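PDB 5YY3: uncharacterized protein AsqI from Emericella nidulans, which catalyses, as a zinc-dependent cyclopenase of the tyrosinase family, the conversion of 4'-methoxycyclopenine into 4'-methoxyviridicatin with loss of methyl isocyanate in aspoquinolone biosynthesis. Local coordinates for residues Ala551-Gly556 with Phe593-Asp598; Tyr124-Lys129 with Trp189-Arg194; Arg419-Leu424 with Ser475-Pro480. All blocks are in the same frame, centred on the assembly; numbering follows the deposited sequence.

Contact 1. Residues Ala551-Gly556 with Phe593-Asp598; sequences AVFRHG and FHHYHD
F553 and H595 face each other from two loops, each folded into a type I beta turn (F553 to G556 and F593 to Y596), their CA atoms 7.4 Å apart. The two rings form an offset stack with planes only 7° apart and centroids at 3.8 Å; ND1 of H595 lies over the middle of the phenyl face, and H595 CB adds a CH-pi contact over the same ring. On the opposite face of the F553 ring sits G556 CA, so the phenyl is held flat between the imidazole and its own turn. With CG anti to the backbone N (chi1 -159°), F553 also turns its edge toward the face of the Y596 ring, an offset edge-to-face pair with planes at 72°. H555 completes the aromatic cluster, its CD2 3.8 Å from Y596 CE2 and its CE1 3.8 Å from H595 CD2. A water in the imidazole plane joins the loops, accepting a hydrogen bond from F553 N at 3.0 Å and lying 2.7 Å from H595 NE2. The H555 side chain is about 8 Å from those of the zinc ligands H186 and H190. Stacked rings and one bridging water thus join two Ig-like-domain loops beside zinc-site helix 180-193.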
loop_
_atom_site.group_PDB
_atom_site.type_symbol
_atom_site.label_atom_id
_atom_site.label_comp_id
_atom_site.label_asym_id
_atom_site.label_seq_id
_atom_site.Cartn_x
_atom_site.Cartn_y
_atom_site.Cartn_z
ATOM N N ALA A 551 41.767 -0.705 20.124
ATOM C CA ALA A 551 40.400 -0.581 20.642
ATOM C C ALA A 551 39.343 -0.795 19.550
ATOM O O ALA A 551 38.828 0.156 18.971
ATOM C CB ALA A 551 40.216 0.780 21.303
ATOM N N VAL A 552 39.017 -2.057 19.294
ATOM C CA VAL A 552 38.141 -2.446 18.198
ATOM C C VAL A 552 36.661 -2.153 18.499
ATOM O O VAL A 552 35.880 -1.879 17.580
ATOM C CB VAL A 552 38.323 -3.945 17.889
ATOM C CG1 VAL A 552 37.406 -4.397 16.774
ATOM C CG2 VAL A 552 39.776 -4.220 17.527
ATOM N N PHE A 553 36.298 -2.184 19.784
ATOM C CA PHE A 553 34.926 -1.976 20.239
ATOM C C PHE A 553 33.968 -2.874 19.452
ATOM O O PHE A 553 33.000 -2.403 18.845
ATOM C CB PHE A 553 34.560 -0.482 20.144
ATOM C CG PHE A 553 33.399 -0.082 21.029
ATOM C CD1 PHE A 553 32.861 -0.986 21.936
ATOM C CD2 PHE A 553 32.929 1.229 21.043
ATOM C CE1 PHE A 553 31.824 -0.624 22.765
ATOM C CE2 PHE A 553 31.897 1.607 21.895
ATOM C CZ PHE A 553 31.348 0.670 22.759
ATOM N N ARG A 554 34.255 -4.177 19.465
ATOM C CA ARG A 554 33.489 -5.135 18.676
ATOM C C ARG A 554 32.006 -5.062 19.018
ATOM O O ARG A 554 31.154 -5.232 18.149
ATOM C CB ARG A 554 34.017 -6.554 18.885
ATOM C CG ARG A 554 33.342 -7.622 18.019
ATOM C CD ARG A 554 33.860 -9.020 18.349
ATOM N NE ARG A 554 32.996 -10.082 17.859
ATOM C CZ ARG A 554 33.279 -11.377 17.972
ATOM N NH1 ARG A 554 34.400 -11.758 18.575
ATOM N NH2 ARG A 554 32.450 -12.295 17.481
ATOM N N HIS A 555 31.706 -4.791 20.286
ATOM C CA HIS A 555 30.321 -4.704 20.759
ATOM C C HIS A 555 29.765 -3.274 20.723
ATOM O O HIS A 555 28.732 -2.990 21.323
ATOM C CB HIS A 555 30.209 -5.255 22.174
ATOM C CG HIS A 555 31.130 -4.594 23.158
ATOM N ND1 HIS A 555 32.496 -4.529 22.968
ATOM C CD2 HIS A 555 30.883 -3.974 24.333
ATOM C CE1 HIS A 555 33.047 -3.900 23.989
ATOM N NE2 HIS A 555 32.093 -3.553 24.833
ATOM N N GLY A 556 30.444 -2.379 20.015
ATOM C CA GLY A 556 29.894 -1.058 19.758
ATOM C C GLY A 556 28.847 -1.044 18.636
ATOM O O GLY A 556 28.439 -2.089 18.110
ATOM N N PHE A 593 35.547 -3.751 29.761
ATOM C CA PHE A 593 34.532 -2.786 30.193
ATOM C C PHE A 593 34.927 -1.309 29.993
ATOM O O PHE A 593 34.211 -0.403 30.424
ATOM C CB PHE A 593 34.201 -3.012 31.668
ATOM C CG PHE A 593 33.503 -4.316 31.955
ATOM C CD1 PHE A 593 32.160 -4.487 31.642
ATOM C CD2 PHE A 593 34.179 -5.359 32.578
ATOM C CE1 PHE A 593 31.513 -5.681 31.925
ATOM C CE2 PHE A 593 33.536 -6.558 32.872
ATOM C CZ PHE A 593 32.204 -6.720 32.546
ATOM N N HIS A 594 36.055 -1.072 29.337
ATOM C CA HIS A 594 36.621 0.269 29.207
ATOM C C HIS A 594 35.854 1.250 28.299
ATOM O O HIS A 594 36.209 2.433 28.226
ATOM C CB HIS A 594 38.066 0.159 28.703
ATOM C CG HIS A 594 38.252 -0.849 27.612
ATOM N ND1 HIS A 594 37.951 -2.188 27.771
ATOM C CD2 HIS A 594 38.716 -0.716 26.347
ATOM C CE1 HIS A 594 38.217 -2.832 26.650
ATOM N NE2 HIS A 594 38.687 -1.966 25.770
ATOM N N HIS A 595 34.820 0.774 27.608
ATOM C CA HIS A 595 34.071 1.617 26.673
ATOM C C HIS A 595 32.877 2.329 27.286
ATOM O O HIS A 595 32.267 3.190 26.661
ATOM C CB HIS A 595 33.580 0.789 25.494
ATOM C CG HIS A 595 34.681 0.232 24.656
ATOM N ND1 HIS A 595 35.267 0.950 23.636
ATOM C CD2 HIS A 595 35.306 -0.969 24.686
ATOM C CE1 HIS A 595 36.211 0.211 23.074
ATOM N NE2 HIS A 595 36.252 -0.959 23.692
ATOM N N TYR A 596 32.526 1.964 28.505
ATOM C CA TYR A 596 31.277 2.444 29.065
ATOM C C TYR A 596 31.553 3.279 30.324
ATOM O O TYR A 596 30.717 3.378 31.227
ATOM C CB TYR A 596 30.340 1.249 29.340
ATOM C CG TYR A 596 29.779 0.587 28.071
ATOM C CD1 TYR A 596 29.174 1.351 27.069
ATOM C CD2 TYR A 596 29.856 -0.797 27.880
ATOM C CE1 TYR A 596 28.651 0.755 25.900
ATOM C CE2 TYR A 596 29.341 -1.403 26.721
ATOM C CZ TYR A 596 28.739 -0.618 25.733
ATOM O OH TYR A 596 28.220 -1.194 24.583
ATOM N N HIS A 597 32.730 3.904 30.349
ATOM C CA HIS A 597 33.182 4.701 31.488
ATOM C C HIS A 597 32.947 6.209 31.331
ATOM O O HIS A 597 33.686 6.894 30.629
ATOM C CB HIS A 597 34.669 4.453 31.733
ATOM C CG HIS A 597 35.319 5.510 32.571
ATOM N ND1 HIS A 597 34.912 5.793 33.860
ATOM C CD2 HIS A 597 36.337 6.358 32.301
ATOM C CE1 HIS A 597 35.657 6.770 34.346
ATOM N NE2 HIS A 597 36.531 7.131 33.424
ATOM N N ASP A 598 31.933 6.726 32.015
ATOM C CA ASP A 598 31.595 8.137 31.918
ATOM C C ASP A 598 31.196 8.710 33.267
ATOM O O ASP A 598 30.203 8.290 33.855
ATOM C CB ASP A 598 30.460 8.345 30.911
ATOM C CG ASP A 598 30.234 9.813 30.562
ATOM O OD1 ASP A 598 30.376 10.697 31.445
ATOM O OD2 ASP A 598 29.912 10.078 29.384
HETATM O O HOH W 1 37.565 -2.903 22.415
#

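Contact 2. Residues Tyr124-Lys129 with Trp189-Arg194; sequences YLTHSK and WHMVYR
T126 and V192 bring two helix ends together, their CA atoms 6.4 Å apart: helix 114-127 finishes here against the last turn of helix 180-193. This is helix packing within the hemocyanin-type metal-binding domain, and helix 180-193 carries the zinc ligands H186 and H190. The CB of T126 is directed toward helix 180-193, and the side chain splits its work between two branches. A chi1 of -64° sets the methyl CG2 anti to the backbone N, where it rests 3.9 Å from V192 CA and 4.0 Å from V192 CG2. OG1 lies beside M191 CB at 3.5 Å, but its hydrogen bond goes back to the G122 carbonyl in its own helix, so the hydroxyl is satisfied in this buried contact. M191 then runs on extended, carrying its sulfur past the threonine. H127 reaches across to the carbonyls of the last turn of helix 180-193. Its ring presents an edge to the oxygens of both M191 and V192, with T126 CG2 over one face. NE2 of H127 donates to M191 O at 2.8 Å with an N-H...O angle of 152°, while its CE1 comes within 3.0 Å of V192 O.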
loop_
_atom_site.group_PDB
_atom_site.type_symbol
_atom_site.label_atom_id
_atom_site.label_comp_id
_atom_site.label_asym_id
_atom_site.label_seq_id
_atom_site.Cartn_x
_atom_site.Cartn_y
_atom_site.Cartn_z
ATOM N N TYR A 124 34.423 -16.891 28.875
ATOM C CA TYR A 124 35.762 -17.203 29.367
ATOM C C TYR A 124 36.839 -16.447 28.584
ATOM O O TYR A 124 37.621 -15.712 29.169
ATOM C CB TYR A 124 36.017 -18.711 29.303
ATOM C CG TYR A 124 37.457 -19.065 29.524
ATOM C CD1 TYR A 124 38.035 -18.943 30.779
ATOM C CD2 TYR A 124 38.251 -19.507 28.468
ATOM C CE1 TYR A 124 39.360 -19.264 30.988
ATOM C CE2 TYR A 124 39.586 -19.830 28.664
ATOM C CZ TYR A 124 40.133 -19.708 29.929
ATOM O OH TYR A 124 41.457 -20.023 30.125
ATOM N N LEU A 125 36.861 -16.628 27.267
ATOM C CA LEU A 125 37.824 -15.954 26.395
ATOM C C LEU A 125 37.745 -14.438 26.534
ATOM O O LEU A 125 38.771 -13.770 26.638
ATOM C CB LEU A 125 37.598 -16.357 24.934
ATOM C CG LEU A 125 37.906 -17.821 24.609
ATOM C CD1 LEU A 125 37.483 -18.176 23.191
ATOM C CD2 LEU A 125 39.380 -18.114 24.818
ATOM N N THR A 126 36.529 -13.895 26.562
ATOM C CA THR A 126 36.348 -12.441 26.638
ATOM C C THR A 126 37.004 -11.822 27.873
ATOM O O THR A 126 37.540 -10.707 27.814
ATOM C CB THR A 126 34.844 -12.058 26.620
ATOM O OG1 THR A 126 34.269 -12.442 25.365
ATOM C CG2 THR A 126 34.648 -10.554 26.825
ATOM N N HIS A 127 36.988 -12.552 28.986
ATOM C CA HIS A 127 37.441 -11.989 30.254
ATOM C C HIS A 127 38.764 -12.572 30.751
ATOM O O HIS A 127 39.249 -12.195 31.811
ATOM C CB HIS A 127 36.350 -12.166 31.303
ATOM C CG HIS A 127 35.063 -11.492 30.939
ATOM N ND1 HIS A 127 34.801 -10.176 31.253
ATOM C CD2 HIS A 127 33.977 -11.948 30.274
ATOM C CE1 HIS A 127 33.603 -9.852 30.801
ATOM N NE2 HIS A 127 33.080 -10.907 30.203
ATOM N N SER A 128 39.352 -13.471 29.967
ATOM C CA SER A 128 40.691 -13.978 30.246
ATOM C C SER A 128 41.782 -12.972 29.905
ATOM O O SER A 128 41.917 -12.561 28.743
ATOM C CB SER A 128 40.953 -15.255 29.464
ATOM O OG SER A 128 42.352 -15.425 29.300
ATOM N N LYS A 129 42.571 -12.592 30.907
ATOM C CA LYS A 129 43.669 -11.657 30.692
ATOM C C LYS A 129 44.688 -12.263 29.739
ATOM O O LYS A 129 45.280 -11.560 28.916
ATOM C CB LYS A 129 44.341 -11.274 32.006
ATOM C CG LYS A 129 45.515 -10.308 31.810
ATOM C CD LYS A 129 45.730 -9.369 32.997
ATOM C CE LYS A 129 46.942 -8.482 32.754
ATOM N NZ LYS A 129 47.473 -7.861 34.005
ATOM N N TRP A 189 28.491 -8.452 22.744
ATOM C CA TRP A 189 28.104 -7.599 23.862
ATOM C C TRP A 189 27.711 -8.428 25.073
ATOM O O TRP A 189 28.042 -8.101 26.206
ATOM C CB TRP A 189 26.946 -6.677 23.475
ATOM C CG TRP A 189 26.649 -5.601 24.488
ATOM C CD1 TRP A 189 27.234 -4.378 24.567
ATOM C CD2 TRP A 189 25.687 -5.651 25.554
ATOM N NE1 TRP A 189 26.702 -3.661 25.615
ATOM C CE2 TRP A 189 25.750 -4.421 26.236
ATOM C CE3 TRP A 189 24.778 -6.616 25.994
ATOM C CZ2 TRP A 189 24.950 -4.131 27.336
ATOM C CZ3 TRP A 189 23.974 -6.321 27.101
ATOM C CH2 TRP A 189 24.069 -5.091 27.751
ATOM N N HIS A 190 26.996 -9.512 24.824
ATOM C CA HIS A 190 26.516 -10.338 25.911
ATOM C C HIS A 190 27.673 -11.093 26.547
ATOM O O HIS A 190 27.687 -11.289 27.764
ATOM C CB HIS A 190 25.413 -11.267 25.414
ATOM C CG HIS A 190 24.107 -10.560 25.213
ATOM N ND1 HIS A 190 23.556 -9.743 26.177
ATOM C CD2 HIS A 190 23.271 -10.508 24.152
ATOM C CE1 HIS A 190 22.422 -9.237 25.730
ATOM N NE2 HIS A 190 22.226 -9.683 24.504
ATOM N N MET A 191 28.665 -11.480 25.744
ATOM C CA MET A 191 29.858 -12.078 26.316
ATOM C C MET A 191 30.552 -11.052 27.203
ATOM O O MET A 191 31.020 -11.379 28.293
ATOM C CB MET A 191 30.805 -12.579 25.237
ATOM C CG MET A 191 30.178 -13.615 24.327
ATOM S SD MET A 191 31.344 -14.098 23.059
ATOM C CE MET A 191 30.288 -14.894 21.870
ATOM N N VAL A 192 30.611 -9.809 26.739
ATOM C CA VAL A 192 31.213 -8.747 27.531
ATOM C C VAL A 192 30.446 -8.530 28.826
ATOM O O VAL A 192 31.024 -8.523 29.914
ATOM C CB VAL A 192 31.277 -7.428 26.754
ATOM C CG1 VAL A 192 31.537 -6.249 27.710
ATOM C CG2 VAL A 192 32.365 -7.506 25.713
ATOM N N TYR A 193 29.134 -8.371 28.691
ATOM C CA TYR A 193 28.267 -7.993 29.797
ATOM C C TYR A 193 28.211 -9.061 30.902
ATOM O O TYR A 193 28.198 -8.723 32.087
ATOM C CB TYR A 193 26.859 -7.708 29.262
ATOM C CG TYR A 193 25.881 -7.259 30.314
ATOM C CD1 TYR A 193 25.846 -5.926 30.733
ATOM C CD2 TYR A 193 24.986 -8.163 30.897
ATOM C CE1 TYR A 193 24.948 -5.499 31.696
ATOM C CE2 TYR A 193 24.082 -7.744 31.868
ATOM C CZ TYR A 193 24.069 -6.410 32.266
ATOM O OH TYR A 193 23.181 -5.985 33.242
ATOM N N ARG A 194 28.201 -10.337 30.510
ATOM C CA ARG A 194 27.982 -11.452 31.447
ATOM C C ARG A 194 29.183 -11.807 32.323
ATOM O O ARG A 194 29.112 -12.733 33.140
ATOM C CB ARG A 194 27.561 -12.704 30.688
ATOM C CG ARG A 194 26.100 -12.729 30.314
ATOM C CD ARG A 194 25.855 -13.807 29.292
ATOM N NE ARG A 194 24.463 -13.826 28.858
ATOM C CZ ARG A 194 23.975 -14.698 27.980
ATOM N NH1 ARG A 194 24.764 -15.634 27.447
ATOM N NH2 ARG A 194 22.692 -14.642 27.643
#

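Contact 3. Residues Arg419-Leu424 with Ser475-Pro480; sequences RAEVVL and SCRRSP
E421 and C476 meet through the backbone first. C476 N donates to E421 O at 3.1 Å, but the angle at the hydrogen is only 122° and the bond is weak; the same carbonyl also receives the side-chain amide of Q487. E421 is the centre of an inverse gamma turn, closed by a weak bond from V422 N to A420 O, and this bend delivers the chain into the strand.

Next comes V422, which pairs with S475 as an antiparallel, non-hydrogen-bonded bridge with CA atoms 4.4 Å apart. It joins the start of strand 422-431 to the end of strand 461-475, at an extremity of the beta sheet of the hemocyanin-type Ig-like domain, far from the zinc site. Beyond the bridge the second chain leaves the sheet through an ST turn, S475 OG accepting from R477 N at 3.2 Å, with Q487 OE1 as a further partner of the hydroxyl.

The van der Waals contacts are modest. V422 CG2 lies 3.9 Å from S475 CA, C476 CB packs against the peptide between E421 and V422, 3.4 Å from V422 N, and V423 CG2 approaches C476 CB at 4.5 Å.

Charge adds one link. The E421 side chain, extended beyond CG, crosses the R477 side chain at about a right angle, and OE2 forms a long, weak salt bridge to R478 NH2 at 3.4 Å, the carboxylate and guanidinium planes 34° apart. Separate hydrogen bonds hold the R477 guanidinium away from E421: the chain bends at chi3, NE donates to S479 O at 3.0 Å, nearly straight at 169°, and NH1 and NH2 bond the P486 and N485 carbonyls.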
loop_
_atom_site.group_PDB
_atom_site.type_symbol
_atom_site.label_atom_id
_atom_site.label_comp_id
_atom_site.label_asym_id
_atom_site.label_seq_id
_atom_site.Cartn_x
_atom_site.Cartn_y
_atom_site.Cartn_z
ATOM N N ARG A 419 28.368 22.151 33.245
ATOM C CA ARG A 419 28.744 22.921 32.058
ATOM C C ARG A 419 30.257 23.176 31.989
ATOM O O ARG A 419 30.882 23.485 32.996
ATOM C CB ARG A 419 28.003 24.277 32.035
ATOM C CG ARG A 419 28.276 25.183 33.264
ATOM C CD ARG A 419 28.171 26.682 32.963
ATOM N NE ARG A 419 26.796 27.167 32.816
ATOM C CZ ARG A 419 26.450 28.290 32.170
ATOM N NH1 ARG A 419 27.377 29.058 31.589
ATOM N NH2 ARG A 419 25.165 28.639 32.084
ATOM N N ALA A 420 30.846 23.056 30.804
ATOM C CA ALA A 420 32.213 23.530 30.606
ATOM C C ALA A 420 32.191 25.039 30.390
ATOM O O ALA A 420 31.248 25.572 29.803
ATOM C CB ALA A 420 32.870 22.834 29.430
ATOM N N GLU A 421 33.229 25.727 30.865
ATOM C CA GLU A 421 33.316 27.172 30.716
ATOM C C GLU A 421 33.772 27.490 29.296
ATOM O O GLU A 421 34.940 27.807 29.023
ATOM C CB GLU A 421 34.259 27.773 31.754
ATOM C CG GLU A 421 33.591 28.150 33.084
ATOM C CD GLU A 421 34.607 28.348 34.199
ATOM O OE1 GLU A 421 35.164 27.332 34.667
ATOM O OE2 GLU A 421 34.862 29.509 34.601
ATOM N N VAL A 422 32.813 27.425 28.391
ATOM C CA VAL A 422 33.111 27.466 26.983
ATOM C C VAL A 422 31.878 27.968 26.245
ATOM O O VAL A 422 30.757 27.848 26.740
ATOM C CB VAL A 422 33.565 26.055 26.516
ATOM C CG1 VAL A 422 32.699 25.501 25.370
ATOM C CG2 VAL A 422 35.023 26.066 26.181
ATOM N N VAL A 423 32.078 28.574 25.085
ATOM C CA VAL A 423 30.948 28.941 24.245
ATOM C C VAL A 423 31.000 28.103 22.994
ATOM O O VAL A 423 32.008 28.138 22.278
ATOM C CB VAL A 423 30.960 30.435 23.867
ATOM C CG1 VAL A 423 29.905 30.726 22.802
ATOM C CG2 VAL A 423 30.735 31.303 25.106
ATOM N N LEU A 424 29.935 27.339 22.742
ATOM C CA LEU A 424 29.822 26.557 21.513
ATOM C C LEU A 424 29.031 27.306 20.456
ATOM O O LEU A 424 28.073 28.014 20.767
ATOM C CB LEU A 424 29.143 25.197 21.765
ATOM C CG LEU A 424 29.873 24.140 22.597
ATOM C CD1 LEU A 424 29.188 22.763 22.505
ATOM C CD2 LEU A 424 31.337 24.052 22.191
ATOM N N SER A 475 36.859 29.582 24.631
ATOM C CA SER A 475 36.893 29.522 26.078
ATOM C C SER A 475 36.246 30.739 26.700
ATOM O O SER A 475 36.129 31.797 26.092
ATOM C CB SER A 475 38.317 29.369 26.594
ATOM O OG SER A 475 38.323 29.330 28.012
ATOM N N CYS A 476 35.878 30.554 27.955
ATOM C CA CYS A 476 34.955 31.392 28.685
ATOM C C CYS A 476 35.499 31.450 30.137
ATOM O O CYS A 476 35.048 32.235 30.979
ATOM C CB CYS A 476 33.545 30.770 28.547
ATOM S SG CYS A 476 32.219 31.284 29.628
ATOM N N ARG A 477 36.508 30.608 30.380
ATOM C CA ARG A 477 37.178 30.423 31.677
ATOM C C ARG A 477 37.850 31.715 32.169
ATOM O O ARG A 477 38.421 32.466 31.364
ATOM C CB ARG A 477 38.221 29.298 31.547
ATOM C CG ARG A 477 38.565 28.559 32.832
ATOM C CD ARG A 477 39.588 27.422 32.591
ATOM N NE ARG A 477 40.949 27.936 32.402
ATOM C CZ ARG A 477 42.042 27.180 32.322
ATOM N NH1 ARG A 477 41.954 25.860 32.414
ATOM N NH2 ARG A 477 43.230 27.747 32.159
ATOM N N ARG A 478 37.797 31.971 33.480
ATOM C CA ARG A 478 38.320 33.228 34.045
ATOM C C ARG A 478 39.816 33.419 33.766
ATOM O O ARG A 478 40.235 34.463 33.254
ATOM C CB ARG A 478 38.039 33.294 35.551
ATOM C CG ARG A 478 36.928 34.280 35.922
ATOM C CD ARG A 478 36.211 33.891 37.211
ATOM N NE ARG A 478 35.484 32.623 37.091
ATOM C CZ ARG A 478 35.461 31.676 38.030
ATOM N NH1 ARG A 478 36.133 31.838 39.168
ATOM N NH2 ARG A 478 34.769 30.559 37.834
ATOM N N SER A 479 40.616 32.408 34.081
ATOM C CA SER A 479 42.002 32.389 33.623
ATOM C C SER A 479 42.046 31.927 32.169
ATOM O O SER A 479 41.494 30.881 31.831
ATOM C CB SER A 479 42.860 31.472 34.503
ATOM O OG SER A 479 42.999 31.984 35.820
ATOM N N PRO A 480 42.690 32.707 31.295
ATOM C CA PRO A 480 42.781 32.261 29.896
ATOM C C PRO A 480 43.505 30.927 29.825
ATOM O O PRO A 480 44.513 30.755 30.506
ATOM C CB PRO A 480 43.595 33.367 29.207
ATOM C CG PRO A 480 43.505 34.556 30.138
ATOM C CD PRO A 480 43.376 33.989 31.529
#

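Contacts 1 and 2 are neighbours, their centres 12 Å apart, and they touch: F593 CZ packs against V192 O and H127 CE1, and H555 CB against W189 CA. Helix 180-193 is the shared element, a member of contact 2 and a wall for contact 1, so loops of the Ig-like family region pack against the metal-site helix, probably where the two domains meet. Contact 2 is buried and contact 1 partly so, whereas contact 3 is a surface contact about 41 Å from contact 2, between centres. Chemistry follows place: aromatic rings beside the metal-site helix, a small helix contact with a histidine-to-carbonyl bond inside, and weak backbone and ionic links at the far end of the sheet.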